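Local coordinates for periplasmic binding protein (Veillonella parvula, PDB 4N01) that probably binds a solute in the periplasm and hands it on to a membrane transporter, at residues Val211-Ser216 with Lys249-Gly254. Residues are numbered along the deposited sequence; the frame is centred on the assembly and turned at random.
Sequences VFIYDS and KTWAKG
W251 pushes the six-membered end of its indole against two side chains of 211-216, and this is the whole of the direct contact. I213 CG2 lies 4.0 Å from W251 CZ3 and equally near CH2, while D215 CB stands 4.1 Å from the same CZ3. Both approach the ring obliquely, and the side chains of I213 and W251 cross at about a right angle. With CG anti to its own carbonyl carbon (chi1 -60°), W251 spans the gap between backbones that stay well apart, the nearest CA atoms, those of D215 and W251, being 9.1 Å from each other. No hydrogen bond joins the segments; the touch is apolar, made by a methyl and a methylene.

The D215 carboxylate is held at both oxygens: S216 OG donates to the anti lone pair of D215 OD2 (2.8 Å), and Y272 OH, outside the segments, bonds OD1. I213 O bonds T223 OG1, and D215 O receives K285 NZ. W251 also packs on F222 and A224 of strand 221-224. A glycerol, probably from the crystallisation liquor, lies about 4 Å from the D215 side chain and may mark a pocket. Strand 209-214 of the four-stranded parallel sheet leads directly into 216-217, an outer strand of the antiparallel sheet 216-217, 221-224, 251-253; W251, on the other outer strand, packs back on I213 and D215, within the second parallel-sheet lobe of this two-sheet binding protein.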
ATOM      1  N   VAL A 211     -17.326   4.159   7.132  1.00 10.98           N
ATOM      2  CA  VAL A 211     -16.791   4.616   5.843  1.00 12.27           C
ATOM      3  C   VAL A 211     -16.919   3.552   4.746  1.00 16.84           C
ATOM      4  O   VAL A 211     -17.003   2.362   5.018  1.00 12.17           O
ATOM      5  CB  VAL A 211     -15.318   5.097   5.958  1.00 15.84           C
ATOM      6  CG1 VAL A 211     -15.192   6.152   7.057  1.00 19.66           C
ATOM      7  CG2 VAL A 211     -14.361   3.920   6.231  1.00 13.59           C
ATOM      8  N   PHE A 212     -16.948   3.995   3.500  1.00 15.33           N
ATOM      9  CA  PHE A 212     -16.974   3.092   2.363  1.00  9.33           C
ATOM     10  C   PHE A 212     -15.851   3.515   1.433  1.00 12.66           C
ATOM     11  O   PHE A 212     -15.698   4.699   1.125  1.00 14.28           O
ATOM     12  CB  PHE A 212     -18.328   3.189   1.649  1.00 14.36           C
ATOM     13  CG  PHE A 212     -18.374   2.471   0.329  1.00 15.16           C
ATOM     14  CD1 PHE A 212     -18.359   1.077   0.277  1.00 18.72           C
ATOM     15  CD2 PHE A 212     -18.456   3.182  -0.856  1.00 20.93           C
ATOM     16  CE1 PHE A 212     -18.405   0.413  -0.949  1.00 15.37           C
ATOM     17  CE2 PHE A 212     -18.510   2.528  -2.081  1.00 22.09           C
ATOM     18  CZ  PHE A 212     -18.481   1.143  -2.128  1.00 15.69           C
ATOM     19  N   ILE A 213     -15.032   2.559   1.013  1.00 13.18           N
ATOM     20  CA  ILE A 213     -13.950   2.869   0.087  1.00 13.04           C
ATOM     21  C   ILE A 213     -14.393   2.592  -1.353  1.00 17.48           C
ATOM     22  O   ILE A 213     -14.763   1.466  -1.702  1.00 18.35           O
ATOM     23  CB  ILE A 213     -12.682   2.049   0.396  1.00 19.55           C
ATOM     24  CG1 ILE A 213     -12.156   2.406   1.790  1.00 22.25           C
ATOM     25  CG2 ILE A 213     -11.625   2.343  -0.648  1.00 15.91           C
ATOM     26  CD1 ILE A 213     -12.707   1.548   2.890  1.00 26.75           C
ATOM     27  N   TYR A 214     -14.344   3.623  -2.189  1.00 15.62           N
ATOM     28  CA  TYR A 214     -14.787   3.518  -3.573  1.00 18.37           C
ATOM     29  C   TYR A 214     -13.551   3.595  -4.464  1.00 21.47           C
ATOM     30  O   TYR A 214     -12.957   4.666  -4.636  1.00 17.53           O
ATOM     31  CB  TYR A 214     -15.781   4.650  -3.875  1.00 17.21           C
ATOM     32  CG  TYR A 214     -16.287   4.762  -5.308  1.00 15.86           C
ATOM     33  CD1 TYR A 214     -17.497   4.192  -5.686  1.00 24.13           C
ATOM     34  CD2 TYR A 214     -15.574   5.472  -6.266  1.00 18.31           C
ATOM     35  CE1 TYR A 214     -17.976   4.313  -6.984  1.00 27.95           C
ATOM     36  CE2 TYR A 214     -16.045   5.596  -7.563  1.00 22.65           C
ATOM     37  CZ  TYR A 214     -17.244   5.015  -7.915  1.00 23.81           C
ATOM     38  OH  TYR A 214     -17.701   5.149  -9.203  1.00 24.11           O
ATOM     39  N   ASP A 215     -13.134   2.454  -5.002  1.00 17.46           N
ATOM     40  CA  ASP A 215     -11.976   2.447  -5.888  1.00 17.28           C
ATOM     41  C   ASP A 215     -12.377   2.857  -7.289  1.00 19.76           C
ATOM     42  O   ASP A 215     -11.720   3.691  -7.931  1.00 26.49           O
ATOM     43  CB  ASP A 215     -11.350   1.062  -5.951  1.00 25.11           C
ATOM     44  CG  ASP A 215     -10.193   1.001  -6.923  1.00 30.38           C
ATOM     45  OD1 ASP A 215      -9.040   1.221  -6.491  1.00 31.58           O
ATOM     46  OD2 ASP A 215     -10.428   0.749  -8.130  1.00 34.22           O
ATOM     47  N   SER A 216     -13.456   2.247  -7.765  1.00 22.23           N
ATOM     48  CA  SER A 216     -13.938   2.451  -9.118  1.00 20.89           C
ATOM     49  C   SER A 216     -15.264   1.716  -9.238  1.00 27.51           C
ATOM     50  O   SER A 216     -15.700   1.054  -8.295  1.00 24.63           O
ATOM     51  CB  SER A 216     -12.936   1.892 -10.122  1.00 29.77           C
ATOM     52  OG  SER A 216     -12.646   0.533  -9.834  1.00 29.41           O
ATOM     53  N   LYS A 249     -11.340 -11.055   1.464  1.00 20.32           N
ATOM     54  CA  LYS A 249     -10.550 -10.545   0.342  1.00 21.13           C
ATOM     55  C   LYS A 249     -10.145  -9.113   0.615  1.00 19.09           C
ATOM     56  O   LYS A 249     -10.872  -8.383   1.285  1.00 18.92           O
ATOM     57  CB  LYS A 249     -11.387 -10.577  -0.938  1.00 24.60           C
ATOM     58  CG  LYS A 249     -11.791 -11.972  -1.373  1.00 26.80           C
ATOM     59  CD  LYS A 249     -12.677 -11.926  -2.604  1.00 38.73           C
ATOM     60  CE  LYS A 249     -12.958 -13.334  -3.092  1.00 49.32           C
ATOM     61  NZ  LYS A 249     -11.710 -14.143  -3.041  1.00 57.82           N
ATOM     62  N   THR A 250      -8.993  -8.701   0.094  1.00 16.53           N
ATOM     63  CA  THR A 250      -8.605  -7.307   0.231  1.00 17.04           C
ATOM     64  C   THR A 250      -9.529  -6.423  -0.608  1.00 19.84           C
ATOM     65  O   THR A 250     -10.012  -5.405  -0.126  1.00 19.82           O
ATOM     66  CB  THR A 250      -7.151  -7.066  -0.196  1.00 19.38           C
ATOM     67  OG1 THR A 250      -6.918  -7.688  -1.463  1.00 19.55           O
ATOM     68  CG2 THR A 250      -6.186  -7.644   0.826  1.00 22.89           C
ATOM     69  N   TRP A 251      -9.754  -6.822  -1.864  1.00 18.10           N
ATOM     70  CA  TRP A 251     -10.539  -6.034  -2.827  1.00 19.02           C
ATOM     71  C   TRP A 251     -11.422  -6.937  -3.681  1.00 17.95           C
ATOM     72  O   TRP A 251     -10.987  -8.000  -4.104  1.00 21.10           O
ATOM     73  CB  TRP A 251      -9.613  -5.256  -3.779  1.00 17.48           C
ATOM     74  CG  TRP A 251      -8.692  -4.284  -3.084  1.00 24.62           C
ATOM     75  CD1 TRP A 251      -7.435  -4.540  -2.605  1.00 17.95           C
ATOM     76  CD2 TRP A 251      -8.967  -2.904  -2.777  1.00 15.27           C
ATOM     77  NE1 TRP A 251      -6.910  -3.403  -2.024  1.00 18.75           N
ATOM     78  CE2 TRP A 251      -7.831  -2.386  -2.120  1.00 21.43           C
ATOM     79  CE3 TRP A 251     -10.054  -2.053  -3.015  1.00 15.11           C
ATOM     80  CZ2 TRP A 251      -7.755  -1.054  -1.687  1.00 20.00           C
ATOM     81  CZ3 TRP A 251      -9.980  -0.736  -2.582  1.00 19.22           C
ATOM     82  CH2 TRP A 251      -8.832  -0.249  -1.929  1.00 16.22           C
ATOM     83  N   ALA A 252     -12.645  -6.495  -3.959  1.00 17.62           N
ATOM     84  CA  ALA A 252     -13.545  -7.250  -4.826  1.00 19.06           C
ATOM     85  C   ALA A 252     -14.724  -6.379  -5.171  1.00 18.63           C
ATOM     86  O   ALA A 252     -14.884  -5.294  -4.625  1.00 17.19           O
ATOM     87  CB  ALA A 252     -14.039  -8.516  -4.129  1.00 19.23           C
ATOM     88  N   LYS A 253     -15.565  -6.875  -6.063  1.00 20.07           N
ATOM     89  CA  LYS A 253     -16.792  -6.173  -6.392  1.00 23.80           C
ATOM     90  C   LYS A 253     -17.781  -6.269  -5.240  1.00 22.09           C
ATOM     91  O   LYS A 253     -17.912  -7.319  -4.618  1.00 27.82           O
ATOM     92  CB  LYS A 253     -17.414  -6.760  -7.662  1.00 23.12           C
ATOM     93  CG  LYS A 253     -16.856  -6.189  -8.959  1.00 39.78           C
ATOM     94  CD  LYS A 253     -17.918  -6.206 -10.062  1.00 53.27           C
ATOM     95  CE  LYS A 253     -17.438  -5.495 -11.325  1.00 55.31           C
ATOM     96  NZ  LYS A 253     -16.300  -6.212 -11.956  1.00 61.78           N
ATOM     97  N   GLY A 254     -18.466  -5.168  -4.953  1.00 21.33           N
ATOM     98  CA  GLY A 254     -19.534  -5.159  -3.964  1.00 20.33           C
ATOM     99  C   GLY A 254     -20.853  -4.887  -4.676  1.00 26.49           C
ATOM    100  O   GLY A 254     -20.884  -4.744  -5.900  1.00 31.02           O
TER